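Local coordinates for protein ribosomal RNA small subunit methyltransferase Nep1 (Archaeoglobus fulgidus, PDB 3O7B) that probably methylates N1 of a specific pseudouridine in 16S ribosomal RNA, using S-adenosyl-L-methionine as methyl donor, during ribosome biogenesis, at residues Val31-Ser36 and Gly199-Glu204; Val158-Ile163 and Arg207-Phe212; Leu170-Lys175 and Val189-Gly194. All blocks are in the same frame, centred on the assembly; numbering follows the deposited sequence. Where two conformers were deposited one is given.

Interaction 1 of 3, residues Val31-Ser36 and Gly199-Glu204; sequences VFLEAS and GDFFEE. With SAH (S-adenosyl-L-homocysteine), chain C.
Glu34 and Phe201 mark the nearest approach of the two backbones, with their CA atoms 7.5 Å apart. At Glu34, near the end of strand 28-35, the chain turns a corner (phi 52°), while the loop from Gly199 runs past it and winds into helix 203-209. The extended side chain of Glu34 carries its carboxylate to the start of that helix, where OE2 accepts the N-H of Phe202, the N-cap residue, through the syn lone pair (N to OE2 2.7 Å). OE2 is also hydrogen-bonded to Thr205 OG1, and OE1 forms a salt bridge with Lys83, so both oxygens of the buried carboxylate have partners. In this SPOUT-type methyltransferase the loop joins the cofactor pocket to the helix start, and the Phe201 ring lies between Leu33 and the ribose of S-adenosylhomocysteine. Its edge, near the ring plane, faces Glu34 OE2; CE1 meets Leu33 CD1 at 3.8 Å, the two side chains crossing at about a right angle, and CZ comes within 3.5 Å of ribose O3'. The Phe202 ring plane is 30° from the carboxylate plane, with CD2 3.5 Å from Glu34 CD. Gly199 O accepts a hydrogen bond from the amino N of the ligand at 2.8 Å.

Interaction 2 of 3, residues Val158-Ile163 and Arg207-Phe212; sequences VGLRDI and RELGEF
Gly159, the N-cap of the short helix 160-163, faces the carboxylate of Glu208 near the C-terminal end of helix 203-209. The contact is a docking of two helix ends over one face of the sheet of the SPOUT-type domain. Having no side chain, Gly159 lets the carboxylate come close; a CB here would sit tightly against Glu208 OE1. Leu160 follows and supplies the apolar floor. Its CG stands anti to the backbone N, which carries CD2 to Glu208 CB (3.8 Å) and to Leu209 CD2 (4.0 Å), while the rest of the side chain packs on Val31 and Leu33 of strand 28-35. Arg161 comes next and is held through both backbone and side chain. Its backbone N donates to Glu208 OE1 at 2.9 Å, from above the carboxylate plane, so a residue of the neighbouring helix satisfies an N-H in the first turn. The side chain leaves between the backbone N and the carbonyl carbon (chi1 64°) and bends at chi3, turning its edge to the acid. In a side-on salt bridge NE and NH2 both donate to Glu208 OE2, each at 2.9 Å, and the guanidinium and carboxylate planes are only 25° apart. A glutamine in place of Glu208 would probably leave the guanidinium without its countercharge and weaken the double grip that fixes its rotation. Backbone packing adds to this, Arg161 CA approaching Glu208 O at 3.2 Å in a CA-H...O contact. Asp162, the third residue after the N-cap, turns back on its own helix: its OD2 takes the N-H of Gly159 through the anti lone pair, N to OD2 2.8 Å.

Interaction 3 of 3, residues Leu170-Lys175 and Val189-Gly194; sequences LLFREK and VAVCIG. With SAH (S-adenosyl-L-homocysteine), chain C.
Leu170 and Val191, then Leu171 and Cys192, pair as neighbours in the parallel ladder of a beta-alpha-beta unit, in which helix 181-184 connects strand 168-172 to strand 189-194. Leu170 N donates to Ala190 O (2.8 Å) almost straight, Leu170 O accepts Cys192 N (2.9 Å), and Phe172 N closes the series on Cys192 O (3.0 Å). On one face of the sheet Leu171 CD1 rests near Cys192 CB, where Leu209 of helix 203-209 packs on both residues; on the other, Leu170 CD1 touches Val189 and the ring of Phe172 lies against Val191.

Phe172 links this ladder to the cofactor. Its CB is 3.5 Å from N3 of the adenine of S-adenosylhomocysteine. With CG beside the backbone N (chi1 -74°), the ring swings toward strand 189-194, and CD2 meets Cys192 O at 3.8 Å, the oxygen lying at the ring edge near its plane. Farther out, CE2 meets Val191 CG1 at 3.8 Å, the two side chains crossing at a slant, and Val231 of helix 224-239 packs on the same pair. Adenine C2 lies near the ring plane too, at the CD1 edge.

Beyond the last rung, the ends of the two strands share the ribose. Its O2' hydroxyl donates to Phe172 O (2.6 Å) and in turn accepts from the other strand. A side chain at Gly194 would collide with the ligand's O3', so the bare backbone suits the close fit there, and Gly194 N reaches O2' at 2.9 Å with an N-H...O angle of 168°.

Overall arrangement
The three contacts lie in one region of the SPOUT-type domain, their centres about 11 to 13 Å apart. Strand 189-194 stands between strands 28-35 and 168-172 in the sheet, so interactions 1 and 3 are joined by backbone bonding, Val31 N to Val191 O and Leu33 N to Ile193 O. Interactions 1 and 2 share helix 203-209, using its beginning and its end. Along the chain the order is 31-36, 158-163, 170-175, 189-194, 199-204, 207-212, so the segments of interaction 3 fall between those of both other contacts. Leu33, Leu160, Leu171, Cys192 and Leu209 form a common apolar core, next to the S-adenosylhomocysteine site, to which interactions 1 and 3 both contribute.

Interaction 1 of 3, residues Val31-Ser36 and Gly199-Glu204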
loop_
_atom_site.group_PDB
_atom_site.type_symbol
_atom_site.label_atom_id
_atom_site.label_comp_id
_atom_site.label_asym_id
_atom_site.label_seq_id
_atom_site.Cartn_x
_atom_site.Cartn_y
_atom_site.Cartn_z
ATOM N N VAL A 31 -0.335 15.963 5.474
ATOM C CA VAL A 31 -0.007 16.525 4.185
ATOM C C VAL A 31 1.089 15.701 3.542
ATOM O O VAL A 31 2.206 15.609 4.080
ATOM C CB VAL A 31 0.482 18.013 4.298
ATOM C CG1 VAL A 31 0.700 18.610 2.934
ATOM C CG2 VAL A 31 -0.501 18.829 5.124
ATOM N N PHE A 32 0.797 15.111 2.385
ATOM C CA PHE A 32 1.827 14.450 1.604
ATOM C C PHE A 32 2.479 15.457 0.703
ATOM O O PHE A 32 1.793 16.163 -0.045
ATOM C CB PHE A 32 1.245 13.250 0.847
ATOM C CG PHE A 32 0.753 12.171 1.778
ATOM C CD1 PHE A 32 1.661 11.395 2.489
ATOM C CD2 PHE A 32 -0.618 11.973 1.986
ATOM C CE1 PHE A 32 1.223 10.437 3.412
ATOM C CE2 PHE A 32 -1.062 10.993 2.901
ATOM C CZ PHE A 32 -0.131 10.229 3.601
ATOM N N LEU A 33 3.796 15.549 0.817
ATOM C CA LEU A 33 4.576 16.600 0.136
ATOM C C LEU A 33 5.240 16.131 -1.124
ATOM O O LEU A 33 5.789 15.013 -1.192
ATOM C CB LEU A 33 5.650 17.143 1.078
ATOM C CG LEU A 33 5.176 17.867 2.320
ATOM C CD1 LEU A 33 6.403 18.295 3.114
ATOM C CD2 LEU A 33 4.302 19.099 1.975
ATOM N N GLU A 34 5.226 16.994 -2.140
ATOM C CA GLU A 34 5.894 16.725 -3.410
ATOM C C GLU A 34 5.473 15.364 -3.967
ATOM O O GLU A 34 6.296 14.592 -4.488
ATOM C CB GLU A 34 7.421 16.837 -3.269
ATOM C CG GLU A 34 7.878 18.272 -2.989
ATOM C CD GLU A 34 9.369 18.397 -2.869
ATOM O OE1 GLU A 34 10.091 17.503 -3.360
ATOM O OE2 GLU A 34 9.811 19.419 -2.291
ATOM N N ALA A 35 4.172 15.090 -3.886
ATOM C CA ALA A 35 3.675 13.812 -4.411
ATOM C C ALA A 35 3.919 13.730 -5.902
ATOM O O ALA A 35 3.759 14.711 -6.655
ATOM C CB ALA A 35 2.219 13.620 -4.089
ATOM N N SER A 36 4.319 12.542 -6.335
ATOM C CA SER A 36 4.761 12.284 -7.689
ATOM C C SER A 36 3.537 12.030 -8.565
ATOM O O SER A 36 3.290 10.903 -9.044
ATOM C CB SER A 36 5.709 11.081 -7.652
ATOM O OG SER A 36 6.410 10.926 -8.865
ATOM N N GLY A 199 15.767 11.828 -3.808
ATOM C CA GLY A 199 16.130 13.238 -3.671
ATOM C C GLY A 199 15.673 13.841 -2.359
ATOM O O GLY A 199 15.203 13.155 -1.459
ATOM N N ASP A 200 15.838 15.156 -2.256
ATOM C CA ASP A 200 15.493 15.902 -1.049
ATOM C C ASP A 200 14.381 16.873 -1.392
ATOM O O ASP A 200 14.152 17.142 -2.559
ATOM C CB ASP A 200 16.706 16.695 -0.565
ATOM C CG ASP A 200 17.834 15.799 -0.110
ATOM O OD1 ASP A 200 18.798 15.627 -0.888
ATOM O OD2 ASP A 200 17.741 15.253 1.010
ATOM N N PHE A 201 13.706 17.406 -0.379
ATOM C CA PHE A 201 12.672 18.413 -0.616
ATOM C C PHE A 201 13.222 19.604 -1.387
ATOM O O PHE A 201 14.361 20.024 -1.160
ATOM C CB PHE A 201 12.098 18.919 0.700
ATOM C CG PHE A 201 11.355 17.868 1.479
ATOM C CD1 PHE A 201 10.097 17.449 1.068
ATOM C CD2 PHE A 201 11.900 17.323 2.630
ATOM C CE1 PHE A 201 9.409 16.478 1.796
ATOM C CE2 PHE A 201 11.210 16.347 3.364
ATOM C CZ PHE A 201 9.958 15.938 2.938
ATOM N N PHE A 202 12.425 20.144 -2.299
ATOM C CA PHE A 202 12.740 21.446 -2.900
ATOM C C PHE A 202 12.852 22.498 -1.806
ATOM O O PHE A 202 12.112 22.494 -0.818
ATOM C CB PHE A 202 11.631 21.883 -3.851
ATOM C CG PHE A 202 11.498 21.027 -5.089
ATOM C CD1 PHE A 202 12.603 20.747 -5.906
ATOM C CD2 PHE A 202 10.240 20.537 -5.467
ATOM C CE1 PHE A 202 12.461 19.965 -7.061
ATOM C CE2 PHE A 202 10.087 19.760 -6.617
ATOM C CZ PHE A 202 11.200 19.472 -7.420
ATOM N N GLU A 203 13.769 23.442 -1.997
ATOM C CA GLU A 203 13.868 24.564 -1.070
ATOM C C GLU A 203 12.549 25.337 -0.974
ATOM O O GLU A 203 12.158 25.758 0.126
ATOM C CB GLU A 203 15.031 25.490 -1.446
ATOM C CG GLU A 203 16.409 24.927 -1.108
ATOM C CD GLU A 203 16.564 24.520 0.363
ATOM O OE1 GLU A 203 16.034 25.222 1.261
ATOM O OE2 GLU A 203 17.229 23.488 0.619
ATOM N N GLU A 204 11.860 25.499 -2.106
ATOM C CA GLU A 204 10.562 26.173 -2.119
ATOM C C GLU A 204 9.553 25.512 -1.176
ATOM O O GLU A 204 8.836 26.193 -0.452
ATOM C CB GLU A 204 9.981 26.266 -3.535
ATOM C CG GLU A 204 8.611 26.949 -3.564
ATOM C CD GLU A 204 8.101 27.264 -4.963
ATOM O OE1 GLU A 204 8.771 26.915 -5.963
ATOM O OE2 GLU A 204 7.011 27.870 -5.051
HETATM N N SAH C . 14.754 11.924 0.989
HETATM C CA SAH C . 14.561 10.468 0.726
HETATM C CB SAH C . 13.546 10.282 -0.394
HETATM C CG SAH C . 12.099 10.344 0.091
HETATM S SD SAH C . 11.720 9.105 1.367
HETATM C C SAH C . 15.872 9.765 0.389
HETATM O O SAH C . 16.944 10.370 0.461
HETATM C "C5'" SAH C . 9.988 9.455 1.774
HETATM C "C4'" SAH C . 9.698 10.341 2.981
HETATM O "O4'" SAH C . 9.778 9.619 4.195
HETATM C "C3'" SAH C . 10.670 11.488 3.184
HETATM O "O3'" SAH C . 10.414 12.552 2.302
HETATM C "C2'" SAH C . 10.418 11.834 4.628
HETATM O "O2'" SAH C . 9.224 12.612 4.757
HETATM C "C1'" SAH C . 10.165 10.477 5.257
HETATM N N9 SAH C . 11.333 9.835 5.918
HETATM C C8 SAH C . 12.239 8.964 5.356
HETATM N N7 SAH C . 13.120 8.581 6.318
HETATM C C5 SAH C . 12.767 9.169 7.480
HETATM C C6 SAH C . 13.307 9.136 8.760
HETATM N N6 SAH C . 14.396 8.400 9.040
HETATM N N1 SAH C . 12.710 9.857 9.767
HETATM C C2 SAH C . 11.597 10.637 9.509
HETATM N N3 SAH C . 11.073 10.671 8.237
HETATM C C4 SAH C . 11.648 9.965 7.238
#

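Interaction 2 of 3, residues Val158-Ile163 and Arg207-Phe212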
loop_
_atom_site.group_PDB
_atom_site.type_symbol
_atom_site.label_atom_id
_atom_site.label_comp_id
_atom_site.label_asym_id
_atom_site.label_seq_id
_atom_site.Cartn_x
_atom_site.Cartn_y
_atom_site.Cartn_z
ATOM N N VAL A 158 -5.060 27.493 -3.484
ATOM C CA VAL A 158 -4.188 28.010 -2.436
ATOM C C VAL A 158 -2.836 27.322 -2.572
ATOM O O VAL A 158 -2.651 26.443 -3.420
ATOM C CB VAL A 158 -4.757 27.774 -1.028
ATOM C CG1 VAL A 158 -6.148 28.380 -0.885
ATOM C CG2 VAL A 158 -4.770 26.257 -0.666
ATOM N N GLY A 159 -1.885 27.729 -1.742
ATOM C CA GLY A 159 -0.574 27.115 -1.735
ATOM C C GLY A 159 -0.363 26.316 -0.473
ATOM O O GLY A 159 -1.173 26.334 0.453
ATOM N N LEU A 160 0.773 25.629 -0.449
ATOM C CA LEU A 160 1.177 24.869 0.706
ATOM C C LEU A 160 1.163 25.707 1.985
ATOM O O LEU A 160 0.737 25.251 3.031
ATOM C CB LEU A 160 2.538 24.234 0.452
ATOM C CG LEU A 160 3.117 23.397 1.588
ATOM C CD1 LEU A 160 2.147 22.268 2.020
ATOM C CD2 LEU A 160 4.415 22.836 1.123
ATOM N N ARG A 161 1.602 26.970 1.883
ATOM C CA ARG A 161 1.655 27.835 3.066
ATOM C C ARG A 161 0.275 28.019 3.707
ATOM O O ARG A 161 0.138 28.209 4.908
ATOM C CB ARG A 161 2.256 29.205 2.707
ATOM C CG ARG A 161 1.415 30.022 1.709
ATOM C CD ARG A 161 1.985 31.427 1.483
ATOM N NE ARG A 161 3.286 31.386 0.836
ATOM C CZ ARG A 161 3.970 32.466 0.464
ATOM N NH1 ARG A 161 3.461 33.675 0.658
ATOM N NH2 ARG A 161 5.155 32.330 -0.112
ATOM N N ASP A 162 -0.774 27.936 2.893
ATOM C CA ASP A 162 -2.103 28.203 3.381
ATOM C C ASP A 162 -2.728 27.019 4.110
ATOM O O ASP A 162 -3.495 27.199 5.039
ATOM C CB ASP A 162 -2.957 28.685 2.202
ATOM C CG ASP A 162 -2.298 29.849 1.473
ATOM O OD1 ASP A 162 -2.053 30.883 2.138
ATOM O OD2 ASP A 162 -1.974 29.737 0.276
ATOM N N ILE A 163 -2.372 25.799 3.718
ATOM C CA ILE A 163 -3.002 24.653 4.378
ATOM C C ILE A 163 -2.358 24.292 5.723
ATOM O O ILE A 163 -2.938 23.569 6.531
ATOM C CB ILE A 163 -3.117 23.424 3.450
ATOM C CG1 ILE A 163 -1.741 22.983 2.949
ATOM C CG2 ILE A 163 -4.078 23.739 2.289
ATOM C CD1 ILE A 163 -1.748 21.602 2.293
ATOM N N ARG A 207 10.380 26.423 2.377
ATOM C CA ARG A 207 9.989 27.810 2.634
ATOM C C ARG A 207 8.482 27.954 2.852
ATOM O O ARG A 207 8.036 28.670 3.744
ATOM C CB ARG A 207 10.446 28.726 1.498
ATOM C CG ARG A 207 11.957 28.905 1.426
ATOM C CD ARG A 207 12.352 30.100 0.561
ATOM N NE ARG A 207 11.918 29.975 -0.834
ATOM C CZ ARG A 207 12.608 29.361 -1.794
ATOM N NH1 ARG A 207 13.786 28.801 -1.535
ATOM N NH2 ARG A 207 12.113 29.312 -3.028
ATOM N N GLU A 208 7.687 27.245 2.050
ATOM C CA GLU A 208 6.233 27.288 2.213
ATOM C C GLU A 208 5.729 26.802 3.573
ATOM O O GLU A 208 4.655 27.191 4.006
ATOM C CB GLU A 208 5.559 26.459 1.125
ATOM C CG GLU A 208 5.555 27.119 -0.217
ATOM C CD GLU A 208 4.580 28.262 -0.268
ATOM O OE1 GLU A 208 3.353 28.026 -0.228
ATOM O OE2 GLU A 208 5.046 29.413 -0.335
ATOM N N LEU A 209 6.483 25.919 4.231
ATOM C CA LEU A 209 6.021 25.369 5.488
ATOM C C LEU A 209 5.999 26.386 6.638
ATOM O O LEU A 209 5.301 26.197 7.636
ATOM C CB LEU A 209 6.876 24.157 5.876
ATOM C CG LEU A 209 6.787 22.948 4.946
ATOM C CD1 LEU A 209 7.793 21.911 5.392
ATOM C CD2 LEU A 209 5.357 22.389 4.961
ATOM N N GLY A 210 6.793 27.456 6.495
ATOM C CA GLY A 210 6.897 28.459 7.571
ATOM C C GLY A 210 7.610 27.874 8.775
ATOM O O GLY A 210 8.626 27.199 8.624
ATOM N N GLU A 211 7.076 28.120 9.963
ATOM C CA GLU A 211 7.620 27.536 11.189
ATOM C C GLU A 211 7.403 26.029 11.121
ATOM O O GLU A 211 6.299 25.582 10.813
ATOM C CB GLU A 211 6.902 28.075 12.424
ATOM C CG GLU A 211 7.332 27.411 13.727
ATOM C CD GLU A 211 6.541 27.827 14.945
ATOM O OE1 GLU A 211 5.431 28.410 14.814
ATOM O OE2 GLU A 211 7.038 27.563 16.049
ATOM N N PHE A 212 8.438 25.253 11.402
ATOM C CA PHE A 212 8.273 23.806 11.492
ATOM C C PHE A 212 9.313 23.163 12.369
ATOM O O PHE A 212 10.379 23.741 12.633
ATOM C CB PHE A 212 8.243 23.129 10.108
ATOM C CG PHE A 212 9.533 23.184 9.332
ATOM C CD1 PHE A 212 10.500 22.185 9.467
ATOM C CD2 PHE A 212 9.764 24.196 8.412
ATOM C CE1 PHE A 212 11.669 22.224 8.716
ATOM C CE2 PHE A 212 10.924 24.232 7.654
ATOM C CZ PHE A 212 11.891 23.251 7.810
#

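Interaction 3 of 3, residues Leu170-Lys175 and Val189-Gly194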
loop_
_atom_site.group_PDB
_atom_site.type_symbol
_atom_site.label_atom_id
_atom_site.label_comp_id
_atom_site.label_asym_id
_atom_site.label_seq_id
_atom_site.Cartn_x
_atom_site.Cartn_y
_atom_site.Cartn_z
ATOM N N LEU A 170 4.926 19.497 11.530
ATOM C CA LEU A 170 5.909 18.474 11.874
ATOM C C LEU A 170 6.394 17.870 10.576
ATOM O O LEU A 170 5.614 17.206 9.874
ATOM C CB LEU A 170 5.266 17.419 12.775
ATOM C CG LEU A 170 4.536 17.902 14.018
ATOM C CD1 LEU A 170 3.862 16.724 14.717
ATOM C CD2 LEU A 170 5.512 18.613 14.991
ATOM N N LEU A 171 7.635 18.152 10.194
ATOM C CA LEU A 171 8.202 17.658 8.950
ATOM C C LEU A 171 9.040 16.433 9.264
ATOM O O LEU A 171 10.025 16.504 10.005
ATOM C CB LEU A 171 9.077 18.715 8.260
ATOM C CG LEU A 171 9.736 18.277 6.962
ATOM C CD1 LEU A 171 8.675 17.961 5.884
ATOM C CD2 LEU A 171 10.720 19.329 6.449
ATOM N N PHE A 172 8.636 15.297 8.718
ATOM C CA PHE A 172 9.381 14.070 8.954
ATOM C C PHE A 172 10.521 13.970 7.957
ATOM O O PHE A 172 10.312 13.972 6.748
ATOM C CB PHE A 172 8.410 12.874 8.966
ATOM C CG PHE A 172 7.590 12.834 10.220
ATOM C CD1 PHE A 172 8.043 12.137 11.351
ATOM C CD2 PHE A 172 6.421 13.577 10.334
ATOM C CE1 PHE A 172 7.334 12.169 12.550
ATOM C CE2 PHE A 172 5.702 13.608 11.526
ATOM C CZ PHE A 172 6.164 12.904 12.643
ATOM N N ARG A 173 11.752 13.977 8.481
ATOM C CA ARG A 173 12.952 13.781 7.662
ATOM C C ARG A 173 14.000 13.090 8.515
ATOM O O ARG A 173 14.069 13.308 9.725
ATOM C CB ARG A 173 13.595 15.081 7.141
ATOM C CG ARG A 173 12.909 16.380 7.399
ATOM C CD ARG A 173 13.896 17.544 7.160
ATOM N NE ARG A 173 14.455 17.563 5.812
ATOM C CZ ARG A 173 15.018 18.630 5.241
ATOM N NH1 ARG A 173 15.107 19.783 5.897
ATOM N NH2 ARG A 173 15.482 18.548 4.007
ATOM N N GLU A 174 14.830 12.294 7.849
ATOM C CA GLU A 174 15.906 11.555 8.490
ATOM C C GLU A 174 16.831 12.445 9.323
ATOM O O GLU A 174 17.225 12.053 10.417
ATOM C CB GLU A 174 16.704 10.789 7.440
ATOM C CG GLU A 174 17.816 9.923 8.024
ATOM C CD GLU A 174 18.607 9.197 6.965
ATOM O OE1 GLU A 174 18.204 9.239 5.779
ATOM O OE2 GLU A 174 19.640 8.582 7.322
ATOM N N LYS A 175 17.138 13.642 8.824
ATOM C CA LYS A 175 18.089 14.541 9.503
ATOM C C LYS A 175 17.490 15.308 10.686
ATOM O O LYS A 175 18.186 16.086 11.352
ATOM C CB LYS A 175 18.722 15.521 8.502
ATOM C CG LYS A 175 17.735 16.503 7.871
ATOM C CD LYS A 175 18.416 17.764 7.353
ATOM C CE LYS A 175 18.595 18.776 8.479
ATOM N NZ LYS A 175 18.559 20.176 7.987
ATOM N N VAL A 189 -1.946 19.776 14.686
ATOM C CA VAL A 189 -0.666 19.560 13.996
ATOM C C VAL A 189 -0.868 19.334 12.508
ATOM O O VAL A 189 -1.952 18.928 12.096
ATOM C CB VAL A 189 0.172 18.391 14.594
ATOM C CG1 VAL A 189 0.475 18.662 16.062
ATOM C CG2 VAL A 189 -0.533 17.034 14.423
ATOM N N ALA A 190 0.153 19.633 11.708
ATOM C CA ALA A 190 0.208 19.251 10.304
ATOM C C ALA A 190 1.375 18.296 10.148
ATOM O O ALA A 190 2.545 18.691 10.224
ATOM C CB ALA A 190 0.382 20.453 9.411
ATOM N N VAL A 191 1.059 17.015 9.969
ATOM C CA VAL A 191 2.049 15.957 9.790
ATOM C C VAL A 191 2.422 15.926 8.327
ATOM O O VAL A 191 1.556 15.673 7.491
ATOM C CB VAL A 191 1.464 14.584 10.180
ATOM C CG1 VAL A 191 2.371 13.456 9.691
ATOM C CG2 VAL A 191 1.240 14.506 11.666
ATOM N N CYS A 192 3.688 16.200 8.001
ATOM C CA CYS A 192 4.137 16.355 6.630
ATOM C C CYS A 192 5.159 15.286 6.277
ATOM O O CYS A 192 6.214 15.161 6.933
ATOM C CB CYS A 192 4.736 17.760 6.415
ATOM S SG CYS A 192 3.528 19.100 6.618
ATOM N N ILE A 193 4.796 14.479 5.283
ATOM C CA ILE A 193 5.607 13.345 4.865
ATOM C C ILE A 193 5.805 13.406 3.357
ATOM O O ILE A 193 4.830 13.563 2.593
ATOM C CB ILE A 193 4.895 12.007 5.254
ATOM C CG1 ILE A 193 4.685 11.929 6.778
ATOM C CG2 ILE A 193 5.657 10.785 4.708
ATOM C CD1 ILE A 193 3.673 10.851 7.272
ATOM N N GLY A 194 7.045 13.282 2.897
ATOM C CA GLY A 194 7.298 13.271 1.466
ATOM C C GLY A 194 6.679 12.048 0.803
ATOM O O GLY A 194 6.665 10.943 1.417
HETATM N N SAH C . 14.754 11.924 0.989
HETATM C CA SAH C . 14.561 10.468 0.726
HETATM C CB SAH C . 13.546 10.282 -0.394
HETATM C CG SAH C . 12.099 10.344 0.091
HETATM S SD SAH C . 11.720 9.105 1.367
HETATM C C SAH C . 15.872 9.765 0.389
HETATM O O SAH C . 16.944 10.370 0.461
HETATM C "C5'" SAH C . 9.988 9.455 1.774
HETATM C "C4'" SAH C . 9.698 10.341 2.981
HETATM O "O4'" SAH C . 9.778 9.619 4.195
HETATM C "C3'" SAH C . 10.670 11.488 3.184
HETATM O "O3'" SAH C . 10.414 12.552 2.302
HETATM C "C2'" SAH C . 10.418 11.834 4.628
HETATM O "O2'" SAH C . 9.224 12.612 4.757
HETATM C "C1'" SAH C . 10.165 10.477 5.257
HETATM N N9 SAH C . 11.333 9.835 5.918
HETATM C C8 SAH C . 12.239 8.964 5.356
HETATM N N7 SAH C . 13.120 8.581 6.318
HETATM C C5 SAH C . 12.767 9.169 7.480
HETATM C C6 SAH C . 13.307 9.136 8.760
HETATM N N6 SAH C . 14.396 8.400 9.040
HETATM N N1 SAH C . 12.710 9.857 9.767
HETATM C C2 SAH C . 11.597 10.637 9.509
HETATM N N3 SAH C . 11.073 10.671 8.237
HETATM C C4 SAH C . 11.648 9.965 7.238
#